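Long-range contacts in bifunctional GH43-CE protein (Bacteroides eggerthii, PDB 6MLY), which combines a family 43 glycoside hydrolase module, probably acting as a xylosidase, with a carbohydrate esterase module in one chain: residues Y108-A113 against H142-F147; V383-S388 against V442-E447; T682-C687 against T737-C742. All coordinates share one frame; numbering follows the deposited sequence.

Contact 1 of 3, residues Y108-A113 against H142-F147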
loop_
_atom_site.group_PDB
_atom_site.type_symbol
_atom_site.label_atom_id
_atom_site.label_comp_id
_atom_site.label_asym_id
_atom_site.label_seq_id
_atom_site.Cartn_x
_atom_site.Cartn_y
_atom_site.Cartn_z
ATOM N N TYR A 108 16.585 -34.564 -1.024
ATOM C CA TYR A 108 15.381 -34.985 -0.318
ATOM C C TYR A 108 14.652 -33.752 0.221
ATOM O O TYR A 108 15.222 -32.985 1.009
ATOM C CB TYR A 108 15.732 -35.947 0.820
ATOM C CG TYR A 108 16.255 -37.285 0.365
ATOM C CD1 TYR A 108 17.612 -37.503 0.191
ATOM C CD2 TYR A 108 15.391 -38.334 0.100
ATOM C CE1 TYR A 108 18.100 -38.732 -0.227
ATOM C CE2 TYR A 108 15.862 -39.566 -0.324
ATOM C CZ TYR A 108 17.221 -39.769 -0.484
ATOM O OH TYR A 108 17.680 -40.983 -0.905
ATOM N N LEU A 109 13.393 -33.595 -0.212
ATOM C CA LEU A 109 12.546 -32.451 0.119
ATOM C C LEU A 109 11.209 -32.944 0.691
ATOM O O LEU A 109 10.527 -33.757 0.065
ATOM C CB LEU A 109 12.327 -31.629 -1.153
ATOM C CG LEU A 109 12.297 -30.119 -0.949
ATOM C CD1 LEU A 109 11.936 -29.408 -2.246
ATOM C CD2 LEU A 109 11.335 -29.742 0.165
ATOM N N SER A 110 10.841 -32.440 1.875
ATOM C CA SER A 110 9.583 -32.797 2.531
ATOM C C SER A 110 8.777 -31.534 2.857
ATOM O O SER A 110 9.351 -30.487 3.124
ATOM C CB SER A 110 9.831 -33.599 3.780
ATOM O OG SER A 110 10.192 -32.754 4.863
ATOM N N THR A 111 7.446 -31.667 2.841
ATOM C CA THR A 111 6.545 -30.720 3.488
ATOM C C THR A 111 5.297 -31.463 3.979
ATOM O O THR A 111 5.103 -32.644 3.686
ATOM C CB THR A 111 6.177 -29.553 2.562
ATOM O OG1 THR A 111 5.443 -28.602 3.334
ATOM C CG2 THR A 111 5.349 -29.963 1.364
ATOM N N PHE A 112 4.462 -30.730 4.723
ATOM C CA PHE A 112 3.171 -31.180 5.243
ATOM C C PHE A 112 2.126 -30.102 4.933
ATOM O O PHE A 112 2.483 -28.996 4.518
ATOM C CB PHE A 112 3.251 -31.426 6.751
ATOM C CG PHE A 112 3.531 -30.185 7.560
ATOM C CD1 PHE A 112 2.519 -29.554 8.266
ATOM C CD2 PHE A 112 4.800 -29.630 7.593
ATOM C CE1 PHE A 112 2.774 -28.400 8.993
ATOM C CE2 PHE A 112 5.053 -28.475 8.319
ATOM C CZ PHE A 112 4.041 -27.864 9.020
ATOM N N ALA A 113 0.847 -30.423 5.157
ATOM C CA ALA A 113 -0.236 -29.464 4.946
ATOM C C ALA A 113 -1.491 -29.887 5.719
ATOM O O ALA A 113 -1.962 -31.016 5.577
ATOM C CB ALA A 113 -0.525 -29.334 3.471
ATOM N N HIS A 142 4.164 -31.663 12.419
ATOM C CA HIS A 142 4.259 -30.209 12.522
ATOM C C HIS A 142 5.735 -29.793 12.590
ATOM O O HIS A 142 6.426 -30.106 13.557
ATOM C CB HIS A 142 3.425 -29.725 13.723
ATOM C CG HIS A 142 3.263 -28.246 13.832
ATOM N ND1 HIS A 142 2.345 -27.542 13.073
ATOM C CD2 HIS A 142 3.864 -27.339 14.634
ATOM C CE1 HIS A 142 2.403 -26.262 13.389
ATOM N NE2 HIS A 142 3.328 -26.110 14.347
ATOM N N ASP A 143 6.192 -29.083 11.550
ATOM C CA ASP A 143 7.541 -28.516 11.465
ATOM C C ASP A 143 8.569 -29.628 11.672
ATOM O O ASP A 143 9.499 -29.484 12.470
ATOM C CB ASP A 143 7.767 -27.418 12.506
ATOM C CG ASP A 143 6.670 -26.376 12.552
ATOM O OD1 ASP A 143 5.558 -26.674 12.070
ATOM O OD2 ASP A 143 6.938 -25.281 13.073
ATOM N N HIS A 144 8.368 -30.739 10.957
ATOM C CA HIS A 144 9.220 -31.906 11.056
ATOM C C HIS A 144 10.571 -31.607 10.402
ATOM O O HIS A 144 10.644 -30.888 9.413
ATOM C CB HIS A 144 8.534 -33.128 10.425
ATOM C CG HIS A 144 8.317 -33.022 8.951
ATOM N ND1 HIS A 144 7.058 -32.872 8.396
ATOM C CD2 HIS A 144 9.183 -33.048 7.913
ATOM C CE1 HIS A 144 7.163 -32.809 7.083
ATOM N NE2 HIS A 144 8.455 -32.912 6.761
ATOM N N SER A 145 11.632 -32.185 10.968
ATOM C CA SER A 145 12.983 -32.090 10.432
ATOM C C SER A 145 13.594 -33.492 10.365
ATOM O O SER A 145 14.236 -33.918 11.306
ATOM C CB SER A 145 13.820 -31.149 11.265
ATOM O OG SER A 145 15.198 -31.256 10.936
ATOM N N PHE A 146 13.357 -34.190 9.247
ATOM C CA PHE A 146 13.908 -35.527 8.997
ATOM C C PHE A 146 15.421 -35.410 8.776
ATOM O O PHE A 146 15.915 -34.338 8.394
ATOM C CB PHE A 146 13.195 -36.207 7.822
ATOM C CG PHE A 146 13.576 -35.700 6.455
ATOM C CD1 PHE A 146 14.632 -36.264 5.757
ATOM C CD2 PHE A 146 12.874 -34.664 5.854
ATOM C CE1 PHE A 146 14.983 -35.800 4.497
ATOM C CE2 PHE A 146 13.226 -34.203 4.594
ATOM C CZ PHE A 146 14.278 -34.773 3.915
ATOM N N PHE A 147 16.134 -36.523 9.021
ATOM C CA PHE A 147 17.593 -36.554 9.107
ATOM C C PHE A 147 18.115 -37.970 8.846
ATOM O O PHE A 147 17.607 -38.935 9.422
ATOM C CB PHE A 147 18.037 -36.087 10.494
ATOM C CG PHE A 147 19.524 -35.889 10.651
ATOM C CD1 PHE A 147 20.342 -36.938 11.044
ATOM C CD2 PHE A 147 20.104 -34.653 10.411
ATOM C CE1 PHE A 147 21.709 -36.757 11.190
ATOM C CE2 PHE A 147 21.471 -34.471 10.563
ATOM C CZ PHE A 147 22.271 -35.524 10.948
#
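S110 OG and H144 NE2 make the polar bond of this contact, at 2.6 Å, and either atom could be the donor. The serine oxygen lies at the edge of the imidazole, in its plane, while ND1 on the same ring bonds to the carbonyl of Y141; a partner on each nitrogen should hold the ring in place. The bond from CA to CB of H144 does not point at strand 106-113; with CG between the backbone N and carbonyl carbon (chi1 65°), the ring is turned toward that strand.

F146 arrives beside it edge on. Its CE2 is 3.4 Å from S110 OG, and its CZ touches Y108 CB at 3.6 Å. On the other flank F112 forms an aromatic cluster with H142 and H144, its plane inclined at 61° to each. H142 CA lies over one face of the phenyl, and F112 CZ comes within 3.6 Å of OD1 of D143, the residue predicted to tune the proton donor's pKa and orientation.

The two strand segments run at 150° with axes 8.6 Å apart, too far for backbone pairing, so side chains fill the gap between two sheets, consistent with neighbouring blades of the GH43 propeller. Strand 106-113 is flanked in its own sheet by strands 99-103 and 118-124, which supply C99 and F121 against S110 and F146; strand 145-148 begins the next sheet.

Contact 2 of 3, residues V383-S388 against V442-E447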
loop_
_atom_site.group_PDB
_atom_site.type_symbol
_atom_site.label_atom_id
_atom_site.label_comp_id
_atom_site.label_asym_id
_atom_site.label_seq_id
_atom_site.Cartn_x
_atom_site.Cartn_y
_atom_site.Cartn_z
ATOM N N VAL A 383 1.318 -2.779 -15.407
ATOM C CA VAL A 383 0.710 -3.603 -16.453
ATOM C C VAL A 383 0.281 -2.713 -17.628
ATOM O O VAL A 383 0.176 -1.494 -17.497
ATOM C CB VAL A 383 -0.486 -4.411 -15.914
ATOM C CG1 VAL A 383 -0.045 -5.684 -15.206
ATOM C CG2 VAL A 383 -1.365 -3.575 -15.004
ATOM N N SER A 384 0.078 -3.356 -18.782
ATOM C CA SER A 384 -0.663 -2.819 -19.917
ATOM C C SER A 384 -1.749 -3.833 -20.278
ATOM O O SER A 384 -1.451 -5.024 -20.418
ATOM C CB SER A 384 0.237 -2.540 -21.102
ATOM O OG SER A 384 -0.521 -2.250 -22.275
ATOM N N MET A 385 -2.990 -3.355 -20.420
ATOM C CA MET A 385 -4.142 -4.220 -20.607
ATOM C C MET A 385 -4.802 -3.913 -21.956
ATOM O O MET A 385 -4.358 -3.035 -22.684
ATOM C CB MET A 385 -5.151 -4.030 -19.469
ATOM C CG MET A 385 -5.652 -5.348 -18.878
ATOM S SD MET A 385 -6.189 -5.236 -17.151
ATOM C CE MET A 385 -4.675 -4.648 -16.395
ATOM N N ASP A 386 -5.835 -4.698 -22.280
ATOM C CA ASP A 386 -6.694 -4.505 -23.447
ATOM C C ASP A 386 -8.073 -5.089 -23.106
ATOM O O ASP A 386 -8.214 -6.311 -22.932
ATOM C CB ASP A 386 -6.087 -5.135 -24.707
ATOM C CG ASP A 386 -6.696 -4.637 -26.011
ATOM O OD1 ASP A 386 -7.912 -4.357 -26.026
ATOM O OD2 ASP A 386 -5.948 -4.540 -27.005
ATOM N N VAL A 387 -9.079 -4.206 -23.041
ATOM C CA VAL A 387 -10.348 -4.465 -22.345
ATOM C C VAL A 387 -11.458 -4.866 -23.331
ATOM O O VAL A 387 -12.583 -5.140 -22.906
ATOM C CB VAL A 387 -10.770 -3.236 -21.518
ATOM C CG1 VAL A 387 -9.626 -2.721 -20.660
ATOM C CG2 VAL A 387 -11.315 -2.124 -22.397
ATOM N N SER A 388 -11.143 -4.906 -24.631
ATOM C CA SER A 388 -12.100 -5.253 -25.687
ATOM C C SER A 388 -12.918 -6.495 -25.306
ATOM O O SER A 388 -14.125 -6.529 -25.526
ATOM C CB SER A 388 -11.386 -5.470 -26.993
ATOM O OG SER A 388 -10.334 -4.527 -27.154
ATOM N N VAL A 442 -5.332 0.288 -21.767
ATOM C CA VAL A 442 -5.240 1.005 -20.499
ATOM C C VAL A 442 -4.035 0.457 -19.716
ATOM O O VAL A 442 -3.655 -0.712 -19.864
ATOM C CB VAL A 442 -6.555 0.882 -19.702
ATOM C CG1 VAL A 442 -6.847 -0.557 -19.311
ATOM C CG2 VAL A 442 -6.566 1.772 -18.472
ATOM N N TYR A 443 -3.435 1.321 -18.892
ATOM C CA TYR A 443 -2.253 1.000 -18.104
ATOM C C TYR A 443 -2.601 1.136 -16.618
ATOM O O TYR A 443 -3.535 1.856 -16.261
ATOM C CB TYR A 443 -1.092 1.913 -18.508
ATOM C CG TYR A 443 -0.630 1.770 -19.938
ATOM C CD1 TYR A 443 -1.302 2.394 -20.979
ATOM C CD2 TYR A 443 0.489 1.015 -20.258
ATOM C CE1 TYR A 443 -0.883 2.264 -22.294
ATOM C CE2 TYR A 443 0.926 0.881 -21.566
ATOM C CZ TYR A 443 0.238 1.508 -22.588
ATOM O OH TYR A 443 0.664 1.376 -23.876
ATOM N N PHE A 444 -1.858 0.416 -15.767
ATOM C CA PHE A 444 -1.998 0.489 -14.306
ATOM C C PHE A 444 -0.625 0.348 -13.640
ATOM O O PHE A 444 0.288 -0.262 -14.195
ATOM C CB PHE A 444 -2.944 -0.589 -13.772
ATOM C CG PHE A 444 -4.373 -0.460 -14.234
ATOM C CD1 PHE A 444 -5.189 0.551 -13.750
ATOM C CD2 PHE A 444 -4.906 -1.348 -15.153
ATOM C CE1 PHE A 444 -6.504 0.667 -14.173
ATOM C CE2 PHE A 444 -6.222 -1.232 -15.576
ATOM C CZ PHE A 444 -7.019 -0.226 -15.084
ATOM N N LYS A 445 -0.521 0.917 -12.434
ATOM C CA LYS A 445 0.693 0.930 -11.626
ATOM C C LYS A 445 0.280 0.811 -10.154
ATOM O O LYS A 445 -0.764 1.314 -9.755
ATOM C CB LYS A 445 1.492 2.209 -11.911
ATOM C CG LYS A 445 2.826 2.351 -11.183
ATOM C CD LYS A 445 3.830 3.258 -11.895
ATOM C CE LYS A 445 3.478 4.731 -11.826
ATOM N NZ LYS A 445 4.519 5.583 -12.453
ATOM N N ALA A 446 1.096 0.106 -9.368
ATOM C CA ALA A 446 0.880 -0.051 -7.936
ATOM C C ALA A 446 2.225 0.101 -7.223
ATOM O O ALA A 446 3.133 -0.673 -7.478
ATOM C CB ALA A 446 0.249 -1.393 -7.657
ATOM N N GLU A 447 2.333 1.118 -6.361
ATOM C CA GLU A 447 3.551 1.422 -5.612
ATOM C C GLU A 447 3.424 0.860 -4.191
ATOM O O GLU A 447 2.316 0.694 -3.680
ATOM C CB GLU A 447 3.801 2.930 -5.550
ATOM C CG GLU A 447 4.006 3.581 -6.909
ATOM C CD GLU A 447 4.583 4.985 -6.847
ATOM O OE1 GLU A 447 3.932 5.861 -6.234
ATOM O OE2 GLU A 447 5.692 5.192 -7.396
#
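F444 presents the edge of its ring to strand 378-386, and two methyl-bearing side chains meet it there. M385 CE comes to 3.5 Å from F444 CD2, near the ring plane; the bend at the last torsion of the methionine (chi3 -59°) turns the methyl that way. V383 CG2 is at the same edge and also rests on F444 CB at 3.6 Å, the two side chains crossing at a slant. Further along this face V442 CG1 touches M385 CB and V387 CG1; the V387 and V442 side chains cross at about a right angle.

The other face carries S384 and Y443. The tyrosine ring lies oblique to S384, its cross-strand partner, with Y443 CE2 3.5 Å from S384 CB.

Antiparallel pairing sets these orientations. V383 and F444 exchange two backbone bonds: V383 N to F444 O is 3.0 Å, and F444 N to V383 O is 3.3 Å. M385 N adds a bond to V442 O, 2.8 Å long.

V408 and V410 of strand 406-411 pack on the F444 face, as expected across the two sheets of a concanavalin A-like sandwich. The chemistry therefore divides in two: peptide hydrogen bonds set the register, and hydrocarbon contacts build the core on the F444 face.

Contact 3 of 3, residues T682-C687 against T737-C742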
loop_
_atom_site.group_PDB
_atom_site.type_symbol
_atom_site.label_atom_id
_atom_site.label_comp_id
_atom_site.label_asym_id
_atom_site.label_seq_id
_atom_site.Cartn_x
_atom_site.Cartn_y
_atom_site.Cartn_z
ATOM N N THR A 682 -23.449 35.864 11.308
ATOM C CA THR A 682 -24.389 36.837 11.878
ATOM C C THR A 682 -25.441 37.221 10.828
ATOM O O THR A 682 -26.489 37.765 11.175
ATOM C CB THR A 682 -23.673 38.085 12.414
ATOM O OG1 THR A 682 -23.211 38.858 11.309
ATOM C CG2 THR A 682 -22.503 37.767 13.320
ATOM N N ARG A 683 -25.150 36.940 9.552
ATOM C CA ARG A 683 -26.052 37.216 8.440
ATOM C C ARG A 683 -26.120 36.002 7.504
ATOM O O ARG A 683 -26.184 36.155 6.283
ATOM C CB ARG A 683 -25.575 38.468 7.698
ATOM C CG ARG A 683 -25.430 39.690 8.595
ATOM C CD ARG A 683 -25.052 40.938 7.834
ATOM N NE ARG A 683 -23.629 40.995 7.546
ATOM C CZ ARG A 683 -23.101 41.534 6.453
ATOM N NH1 ARG A 683 -23.878 41.956 5.471
ATOM N NH2 ARG A 683 -21.792 41.643 6.341
ATOM N N MET A 684 -26.120 34.800 8.095
ATOM C CA MET A 684 -26.138 33.544 7.347
ATOM C C MET A 684 -27.575 33.195 6.946
ATOM O O MET A 684 -27.780 32.525 5.935
ATOM C CB MET A 684 -25.557 32.396 8.175
ATOM C CG MET A 684 -25.129 31.204 7.335
ATOM S SD MET A 684 -23.737 31.566 6.234
ATOM C CE MET A 684 -24.275 30.707 4.758
ATOM N N GLU A 685 -28.547 33.640 7.752
ATOM C CA GLU A 685 -29.968 33.349 7.551
ATOM C C GLU A 685 -30.622 34.535 6.834
ATOM O O GLU A 685 -30.631 35.649 7.364
ATOM C CB GLU A 685 -30.647 33.082 8.900
ATOM C CG GLU A 685 -31.752 32.034 8.850
ATOM C CD GLU A 685 -33.049 32.483 8.195
ATOM O OE1 GLU A 685 -33.720 33.383 8.748
ATOM O OE2 GLU A 685 -33.390 31.929 7.132
ATOM N N ASN A 686 -31.154 34.287 5.630
ATOM C CA ASN A 686 -31.905 35.295 4.858
ATOM C C ASN A 686 -31.047 36.561 4.681
ATOM O O ASN A 686 -31.560 37.674 4.646
ATOM C CB ASN A 686 -33.267 35.582 5.509
ATOM C CG ASN A 686 -34.445 35.121 4.672
ATOM O OD1 ASN A 686 -35.275 35.931 4.254
ATOM N ND2 ASN A 686 -34.530 33.824 4.422
ATOM N N CYS A 687 -29.731 36.360 4.546
ATOM C CA CYS A 687 -28.691 37.407 4.517
ATOM C C CYS A 687 -28.923 38.465 5.612
ATOM O O CYS A 687 -28.595 39.628 5.414
ATOM C CB CYS A 687 -28.593 38.050 3.134
ATOM S SG CYS A 687 -28.373 36.872 1.766
ATOM N N THR A 737 -27.959 26.865 -2.713
ATOM C CA THR A 737 -29.127 26.813 -1.830
ATOM C C THR A 737 -28.749 26.468 -0.380
ATOM O O THR A 737 -29.634 26.414 0.471
ATOM C CB THR A 737 -30.169 25.830 -2.380
ATOM O OG1 THR A 737 -29.543 24.574 -2.656
ATOM C CG2 THR A 737 -30.837 26.348 -3.634
ATOM N N VAL A 738 -27.461 26.248 -0.084
ATOM C CA VAL A 738 -27.037 25.978 1.304
ATOM C C VAL A 738 -26.207 27.160 1.822
ATOM O O VAL A 738 -26.396 27.580 2.965
ATOM C CB VAL A 738 -26.300 24.629 1.468
ATOM C CG1 VAL A 738 -27.182 23.455 1.069
ATOM C CG2 VAL A 738 -24.980 24.571 0.721
ATOM N N VAL A 739 -25.294 27.678 0.989
ATOM C CA VAL A 739 -24.587 28.935 1.269
ATOM C C VAL A 739 -25.022 29.961 0.222
ATOM O O VAL A 739 -24.661 29.844 -0.947
ATOM C CB VAL A 739 -23.056 28.750 1.294
ATOM C CG1 VAL A 739 -22.328 30.048 1.633
ATOM C CG2 VAL A 739 -22.639 27.646 2.257
ATOM N N PRO A 740 -25.836 30.976 0.590
ATOM C CA PRO A 740 -26.253 32.004 -0.362
ATOM C C PRO A 740 -25.122 32.853 -0.971
ATOM O O PRO A 740 -24.128 33.144 -0.308
ATOM C CB PRO A 740 -27.185 32.915 0.456
ATOM C CG PRO A 740 -26.849 32.616 1.901
ATOM C CD PRO A 740 -26.453 31.157 1.911
ATOM N N ASN A 741 -25.311 33.182 -2.256
ATOM C CA ASN A 741 -24.710 34.297 -3.024
ATOM C C ASN A 741 -24.071 35.362 -2.119
ATOM O O ASN A 741 -22.876 35.650 -2.248
ATOM C CB ASN A 741 -25.786 34.968 -3.891
ATOM C CG ASN A 741 -25.266 35.528 -5.197
ATOM O OD1 ASN A 741 -24.652 34.817 -5.993
ATOM N ND2 ASN A 741 -25.537 36.795 -5.444
ATOM N N CYS A 742 -24.890 35.951 -1.233
ATOM C CA CYS A 742 -24.568 37.184 -0.491
ATOM C C CYS A 742 -23.263 37.038 0.308
ATOM O O CYS A 742 -22.491 37.988 0.396
ATOM C CB CYS A 742 -25.730 37.646 0.395
ATOM S SG CYS A 742 -26.341 36.460 1.630
#
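P740 brings the one ring in this contact, puckered rather than truly flat, and its CD, CG and CB corners face residues 682-687. M684 CE touches P740 CD at 3.6 Å. C687 SG lies 4.3 Å from P740 CB at another corner, and M684 O is 4.1 Å from P740 CG.

The methionine side chain crosses both P740 and V739 at a slant, and its CE does the touching. CG is anti to the backbone N (chi1 -161°), and bends further along the chain carry the methyl into the angle between P740 and V739, whose CG1 is 3.7 Å from M684 CE. A covalent link lies beyond the proline. C687 SG and C742 SG are joined at 2.1 Å, with a torsion of -94° about the sulfur bond, close to the quarter turn usual for disulfides.

Both segments belong to the alpha/beta-hydrolase part of the chain. Residues 682-687 lie in the loop that follows strand 671-675. The other segment, 737-742, leads from the loop after the adjacent parallel strand 727-733 into helix 741-752, so the disulfide ties one loop to the start of that helix. In this fold the loop after strand 727-733 commonly brings the acid of a catalytic triad; D736, just ahead of the segment, and H768, which the side chains of V738 and V739 both touch, have geometry consistent with such roles.

V739 N makes a weak hydrogen bond to D736 OD1. R683 makes a cation-pi contact with F746 of helix 741-752 and a salt bridge with D680.

In the fold
From the N terminus the three contacts follow in series; none nests within or crosses another. Contact 1 closes a loop of 28 residues without helix, and joins two neighbouring sheets of the glycoside hydrolase part. Contact 2 then closes 53 residues within the concanavalin A-like part, pairing strands 378-386 and 441-449 after the chain has passed through the opposing sheet. Contact 3 spans 49 residues, mostly outside helix and strand, in the esterase part, tying a loop to the start of helix 741-752. The centres of contacts 1 and 3 are about 75 Å apart on opposite sides of the chain's centre; the centre of contact 2 is about 41 Å from that of contact 1 and about 47 Å from that of contact 3.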